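PDB 1O65: hypothetical protein yiiM from Escherichia coli, which is of unknown function but carries a MOSC domain and may, like its relatives, bind molybdenum and act as an oxidoreductase on nitrogenous compounds. Local coordinates for residues 105-119 against 170-184. Residues are numbered along the deposited sequence; the frame is centred on the assembly and turned at random.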
loop_
_atom_site.group_PDB
_atom_site.type_symbol
_atom_site.label_atom_id
_atom_site.label_comp_id
_atom_site.label_asym_id
_atom_site.label_seq_id
_atom_site.Cartn_x
_atom_site.Cartn_y
_atom_site.Cartn_z
ATOM N N LEU A 105 7.879 -9.279 -1.012
ATOM C CA LEU A 105 6.458 -8.976 -1.103
ATOM C C LEU A 105 6.208 -7.878 -2.125
ATOM O O LEU A 105 6.712 -6.748 -1.994
ATOM C CB LEU A 105 5.888 -8.567 0.253
ATOM C CG LEU A 105 5.730 -9.672 1.296
ATOM C CD1 LEU A 105 5.307 -9.097 2.637
ATOM C CD2 LEU A 105 4.707 -10.701 0.855
ATOM N N THR A 106 5.447 -8.182 -3.177
ATOM C CA THR A 106 5.166 -7.204 -4.215
ATOM C C THR A 106 3.680 -7.155 -4.537
ATOM O O THR A 106 2.872 -7.936 -4.030
ATOM C CB THR A 106 5.922 -7.498 -5.529
ATOM O OG1 THR A 106 5.375 -8.705 -6.087
ATOM C CG2 THR A 106 7.423 -7.664 -5.356
ATOM N N GLU A 107 3.279 -6.225 -5.428
ATOM C CA GLU A 107 1.888 -6.130 -5.833
ATOM C C GLU A 107 1.386 -7.433 -6.452
ATOM O O GLU A 107 0.177 -7.729 -6.367
ATOM C CB GLU A 107 1.687 -4.990 -6.859
ATOM C CG GLU A 107 1.959 -3.621 -6.228
ATOM C CD GLU A 107 3.426 -3.274 -6.145
ATOM O OE1 GLU A 107 4.309 -3.977 -6.742
ATOM O OE2 GLU A 107 3.748 -2.298 -5.445
ATOM N N SER A 108 2.266 -8.190 -7.128
ATOM C CA SER A 108 1.843 -9.433 -7.738
ATOM C C SER A 108 1.765 -10.610 -6.794
ATOM O O SER A 108 1.208 -11.625 -7.245
ATOM C CB SER A 108 2.667 -9.784 -8.987
ATOM O OG SER A 108 4.055 -9.617 -8.765
ATOM N N ASN A 109 2.297 -10.599 -5.586
ATOM C CA ASN A 109 2.098 -11.772 -4.726
ATOM C C ASN A 109 1.422 -11.368 -3.407
ATOM O O ASN A 109 1.412 -12.142 -2.442
ATOM C CB ASN A 109 3.364 -12.578 -4.504
ATOM C CG ASN A 109 4.388 -11.892 -3.659
ATOM O OD1 ASN A 109 4.368 -10.653 -3.613
ATOM N ND2 ASN A 109 5.279 -12.617 -2.976
ATOM N N VAL A 110 0.981 -10.118 -3.308
ATOM C CA VAL A 110 0.224 -9.685 -2.129
ATOM C C VAL A 110 -1.240 -9.543 -2.566
ATOM O O VAL A 110 -1.514 -8.894 -3.576
ATOM C CB VAL A 110 0.784 -8.411 -1.509
ATOM C CG1 VAL A 110 -0.136 -7.780 -0.475
ATOM C CG2 VAL A 110 2.111 -8.748 -0.808
ATOM N N TYR A 111 -2.153 -10.214 -1.876
ATOM C CA TYR A 111 -3.558 -10.155 -2.263
ATOM C C TYR A 111 -4.389 -9.233 -1.376
ATOM O O TYR A 111 -4.135 -9.075 -0.172
ATOM C CB TYR A 111 -4.147 -11.574 -2.234
ATOM C CG TYR A 111 -3.670 -12.473 -3.367
ATOM C CD1 TYR A 111 -2.347 -12.896 -3.405
ATOM C CD2 TYR A 111 -4.516 -12.881 -4.393
ATOM C CE1 TYR A 111 -1.877 -13.706 -4.403
ATOM C CE2 TYR A 111 -4.039 -13.700 -5.410
ATOM C CZ TYR A 111 -2.719 -14.104 -5.411
ATOM O OH TYR A 111 -2.210 -14.895 -6.412
ATOM N N MET A 112 -5.432 -8.652 -1.971
ATOM C CA MET A 112 -6.358 -7.785 -1.224
ATOM C C MET A 112 -6.996 -8.618 -0.120
ATOM O O MET A 112 -7.413 -9.733 -0.416
ATOM C CB MET A 112 -7.473 -7.315 -2.155
ATOM C CG MET A 112 -6.972 -6.490 -3.339
ATOM S SD MET A 112 -6.203 -4.936 -2.830
ATOM C CE MET A 112 -7.600 -4.141 -2.071
ATOM N N GLY A 113 -7.069 -8.117 1.095
ATOM C CA GLY A 113 -7.643 -8.837 2.212
ATOM C C GLY A 113 -6.592 -9.691 2.923
ATOM O O GLY A 113 -6.948 -10.332 3.916
ATOM N N ASP A 114 -5.366 -9.750 2.439
ATOM C CA ASP A 114 -4.390 -10.615 3.128
ATOM C C ASP A 114 -4.292 -10.147 4.578
ATOM O O ASP A 114 -4.302 -8.945 4.856
ATOM C CB ASP A 114 -3.023 -10.691 2.492
ATOM C CG ASP A 114 -2.855 -11.618 1.315
ATOM O OD1 ASP A 114 -3.640 -12.561 1.052
ATOM O OD2 ASP A 114 -1.842 -11.403 0.587
ATOM N N ILE A 115 -4.290 -11.123 5.474
ATOM C CA ILE A 115 -4.185 -10.820 6.893
ATOM C C ILE A 115 -2.845 -11.394 7.375
ATOM O O ILE A 115 -2.568 -12.579 7.192
ATOM C CB ILE A 115 -5.320 -11.377 7.734
ATOM C CG1 ILE A 115 -6.662 -10.753 7.323
ATOM C CG2 ILE A 115 -5.072 -11.154 9.236
ATOM C CD1 ILE A 115 -7.859 -11.538 7.831
ATOM N N PHE A 116 -2.048 -10.512 7.954
ATOM C CA PHE A 116 -0.747 -10.868 8.464
ATOM C C PHE A 116 -0.713 -10.686 9.997
ATOM O O PHE A 116 -1.311 -9.754 10.527
ATOM C CB PHE A 116 0.360 -10.024 7.858
ATOM C CG PHE A 116 0.708 -10.160 6.423
ATOM C CD1 PHE A 116 -0.096 -9.543 5.457
ATOM C CD2 PHE A 116 1.821 -10.846 5.988
ATOM C CE1 PHE A 116 0.226 -9.615 4.113
ATOM C CE2 PHE A 116 2.164 -10.937 4.640
ATOM C CZ PHE A 116 1.359 -10.327 3.703
ATOM N N ARG A 117 -0.057 -11.628 10.655
ATOM C CA ARG A 117 0.193 -11.535 12.079
ATOM C C ARG A 117 1.580 -10.842 12.177
ATOM O O ARG A 117 2.435 -11.209 11.363
ATOM C CB ARG A 117 0.252 -12.864 12.825
ATOM C CG ARG A 117 0.561 -12.675 14.315
ATOM C CD ARG A 117 0.405 -13.960 15.115
ATOM N NE ARG A 117 1.277 -15.011 14.618
ATOM C CZ ARG A 117 1.062 -16.318 14.727
ATOM N NH1 ARG A 117 -0.019 -16.782 15.327
ATOM N NH2 ARG A 117 1.950 -17.173 14.206
ATOM N N TRP A 118 1.671 -9.845 13.021
ATOM C CA TRP A 118 2.881 -9.074 13.246
ATOM C C TRP A 118 3.029 -8.820 14.753
ATOM O O TRP A 118 2.341 -7.981 15.332
ATOM C CB TRP A 118 2.861 -7.740 12.478
ATOM C CG TRP A 118 4.140 -6.959 12.547
ATOM C CD1 TRP A 118 5.406 -7.471 12.701
ATOM C CD2 TRP A 118 4.314 -5.541 12.402
ATOM N NE1 TRP A 118 6.338 -6.471 12.686
ATOM C CE2 TRP A 118 5.689 -5.272 12.531
ATOM C CE3 TRP A 118 3.434 -4.473 12.221
ATOM C CZ2 TRP A 118 6.217 -3.975 12.460
ATOM C CZ3 TRP A 118 3.956 -3.186 12.164
ATOM C CH2 TRP A 118 5.328 -2.948 12.260
ATOM N N GLY A 119 3.851 -9.678 15.373
ATOM C CA GLY A 119 4.080 -9.602 16.813
ATOM C C GLY A 119 2.726 -9.827 17.491
ATOM O O GLY A 119 2.122 -10.881 17.282
ATOM N N ALA A 170 10.072 -8.590 14.951
ATOM C CA ALA A 170 9.039 -9.535 14.558
ATOM C C ALA A 170 8.745 -9.429 13.059
ATOM O O ALA A 170 8.439 -8.348 12.549
ATOM C CB ALA A 170 7.750 -9.234 15.325
ATOM N N PRO A 171 8.769 -10.549 12.357
ATOM C CA PRO A 171 8.468 -10.609 10.951
ATOM C C PRO A 171 6.975 -10.592 10.630
ATOM O O PRO A 171 6.144 -10.889 11.486
ATOM C CB PRO A 171 9.006 -11.993 10.538
ATOM C CG PRO A 171 8.822 -12.823 11.763
ATOM C CD PRO A 171 9.101 -11.883 12.919
ATOM N N LEU A 172 6.632 -10.154 9.408
ATOM C CA LEU A 172 5.240 -10.231 8.963
ATOM C C LEU A 172 4.949 -11.701 8.622
ATOM O O LEU A 172 5.735 -12.324 7.914
ATOM C CB LEU A 172 4.973 -9.414 7.697
ATOM C CG LEU A 172 5.367 -7.944 7.746
ATOM C CD1 LEU A 172 5.059 -7.274 6.410
ATOM C CD2 LEU A 172 4.645 -7.238 8.895
ATOM N N GLU A 173 3.875 -12.239 9.166
ATOM C CA GLU A 173 3.531 -13.638 8.897
ATOM C C GLU A 173 2.150 -13.713 8.247
ATOM O O GLU A 173 1.130 -13.381 8.862
ATOM C CB GLU A 173 3.525 -14.462 10.177
ATOM C CG GLU A 173 4.685 -14.253 11.140
ATOM C CD GLU A 173 4.361 -14.699 12.552
ATOM O OE1 GLU A 173 4.306 -15.920 12.780
ATOM O OE2 GLU A 173 4.109 -13.863 13.445
ATOM N N LEU A 174 2.119 -14.212 7.017
ATOM C CA LEU A 174 0.827 -14.326 6.337
ATOM C C LEU A 174 0.015 -15.423 7.005
ATOM O O LEU A 174 0.463 -16.566 7.074
ATOM C CB LEU A 174 1.050 -14.568 4.840
ATOM C CG LEU A 174 -0.250 -14.832 4.054
ATOM C CD1 LEU A 174 -0.950 -13.514 3.756
ATOM C CD2 LEU A 174 0.032 -15.650 2.801
ATOM N N VAL A 175 -1.208 -15.123 7.425
ATOM C CA VAL A 175 -2.034 -16.122 8.110
ATOM C C VAL A 175 -3.302 -16.438 7.373
ATOM O O VAL A 175 -3.782 -17.581 7.450
ATOM C CB VAL A 175 -2.283 -15.742 9.582
ATOM C CG1 VAL A 175 -2.704 -14.283 9.751
ATOM C CG2 VAL A 175 -3.375 -16.625 10.166
ATOM N N SER A 176 -3.916 -15.461 6.687
ATOM C CA SER A 176 -5.110 -15.765 5.904
ATOM C C SER A 176 -5.079 -15.113 4.516
ATOM O O SER A 176 -4.706 -13.952 4.345
ATOM C CB SER A 176 -6.390 -15.363 6.629
ATOM O OG SER A 176 -6.550 -16.053 7.871
ATOM N N ARG A 177 -5.420 -15.908 3.503
ATOM C CA ARG A 177 -5.555 -15.455 2.132
ATOM C C ARG A 177 -7.058 -15.542 1.831
ATOM O O ARG A 177 -7.530 -16.667 1.751
ATOM C CB ARG A 177 -4.787 -16.228 1.079
ATOM C CG ARG A 177 -5.191 -15.713 -0.334
ATOM C CD ARG A 177 -3.970 -15.531 -1.195
ATOM N NE ARG A 177 -2.899 -14.776 -0.614
ATOM C CZ ARG A 177 -1.627 -14.866 -0.986
ATOM N NH1 ARG A 177 -1.343 -15.715 -1.955
ATOM N NH2 ARG A 177 -0.686 -14.125 -0.423
ATOM N N VAL A 178 -7.748 -14.393 1.695
ATOM C CA VAL A 178 -9.217 -14.527 1.615
ATOM C C VAL A 178 -9.857 -13.882 0.413
ATOM O O VAL A 178 -11.059 -13.575 0.430
ATOM C CB VAL A 178 -9.863 -14.018 2.916
ATOM C CG1 VAL A 178 -9.551 -14.959 4.095
ATOM C CG2 VAL A 178 -9.405 -12.614 3.248
ATOM N N SER A 179 -9.073 -13.626 -0.624
ATOM C CA SER A 179 -9.569 -13.107 -1.883
ATOM C C SER A 179 -8.657 -13.635 -3.000
ATOM O O SER A 179 -7.572 -14.122 -2.725
ATOM C CB SER A 179 -9.559 -11.585 -1.899
ATOM O OG SER A 179 -8.428 -11.047 -2.565
ATOM N N ASP A 180 -9.066 -13.494 -4.250
ATOM C CA ASP A 180 -8.214 -13.888 -5.363
ATOM C C ASP A 180 -7.900 -12.659 -6.207
ATOM O O ASP A 180 -7.748 -12.738 -7.416
ATOM C CB ASP A 180 -8.772 -15.014 -6.222
ATOM C CG ASP A 180 -9.990 -14.542 -6.981
ATOM O OD1 ASP A 180 -10.554 -13.517 -6.525
ATOM O OD2 ASP A 180 -10.321 -15.183 -8.013
ATOM N N VAL A 181 -7.915 -11.478 -5.561
ATOM C CA VAL A 181 -7.513 -10.291 -6.320
ATOM C C VAL A 181 -6.243 -9.742 -5.694
ATOM O O VAL A 181 -6.227 -9.358 -4.533
ATOM C CB VAL A 181 -8.574 -9.252 -6.601
ATOM C CG1 VAL A 181 -9.684 -9.193 -5.587
ATOM C CG2 VAL A 181 -7.967 -7.844 -6.805
ATOM N N THR A 182 -5.167 -9.746 -6.455
ATOM C CA THR A 182 -3.885 -9.223 -6.019
ATOM C C THR A 182 -3.948 -7.684 -6.040
ATOM O O THR A 182 -4.772 -7.101 -6.748
ATOM C CB THR A 182 -2.757 -9.617 -6.989
ATOM O OG1 THR A 182 -3.026 -9.049 -8.281
ATOM C CG2 THR A 182 -2.650 -11.137 -7.162
ATOM N N VAL A 183 -2.996 -7.081 -5.369
ATOM C CA VAL A 183 -2.787 -5.646 -5.348
ATOM C C VAL A 183 -2.565 -5.143 -6.768
ATOM O O VAL A 183 -3.124 -4.137 -7.221
ATOM C CB VAL A 183 -1.594 -5.292 -4.424
ATOM C CG1 VAL A 183 -1.242 -3.825 -4.493
ATOM C CG2 VAL A 183 -1.978 -5.637 -2.965
ATOM N N GLN A 184 -1.821 -5.906 -7.569
ATOM C CA GLN A 184 -1.536 -5.562 -8.954
ATOM C C GLN A 184 -2.843 -5.466 -9.731
ATOM O O GLN A 184 -3.059 -4.479 -10.426
ATOM C CB GLN A 184 -0.591 -6.574 -9.600
ATOM C CG GLN A 184 -0.361 -6.338 -11.096
ATOM C CD GLN A 184 0.607 -7.392 -11.646
ATOM O OE1 GLN A 184 0.337 -8.591 -11.632
ATOM N NE2 GLN A 184 1.756 -6.945 -12.130
HETATM O O HOH W 1 -6.216 -12.448 0.684
HETATM O O HOH W 2 5.385 -11.642 14.110
#
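Arg177 does two jobs at once, packing on the Tyr111 ring while it grips Asp114 side-on. Its CD lies over one face of the ring, and the guanidinium, tilted 25° from the ring plane, sets its flat face over the rim, with Arg177 CZ 3.2 Å from Tyr111 CD1. In the same sweep Arg177 NE reaches Asp114 OD1 at 2.9 Å and NH2 takes OD2, both from the syn side, NE nearly in the carboxylate plane and straight (162°), NH2 tilted out of it and more bent. The opposite face of the ring is filled by the methyl CG2 of Thr182, 3.5 Å from the Tyr111 centroid, so the tyrosine is sandwiched. Asp114 OD2 also accepts from Tyr111 N, which arrives at the other face of the carboxylate from Arg177 NH2, while OD1 takes a water that links it to Met112 O and Val178 N. With an alanine in place of Arg177, Asp114 is likely to lose the charge paired with it, and Tyr111 the CD packing against its ring. Beyond the type II turn of residues 111-114 the segments pair as antiparallel strands, interrupted by a classic bulge: Val175 N and Ser176 N both bond to Ile115 O. Further along, Arg117 repeats the side-on grip on Glu173, although here both nitrogens approach from above the carboxylate plane; Arg117 NH2 to Glu173 OE1 measures 3.0 Å. On the other side of the sheet Leu174 CD1 sits over the Phe116 ring and Leu172 CD2 over the indole of Trp118, whose NE1 makes weak bonds to Ala170 O and Ser167 O. At the far end Val110 O receives Val183 N and Glu107 O receives Gln184 N, holding the loop to the start of helix 183-191, where N-cap Thr182 bonds Glu185 N through OG1. Strand 115-118 lies between 172-176 and 121-128 in the mixed sheet, where 172-176 also pairs with 14-21.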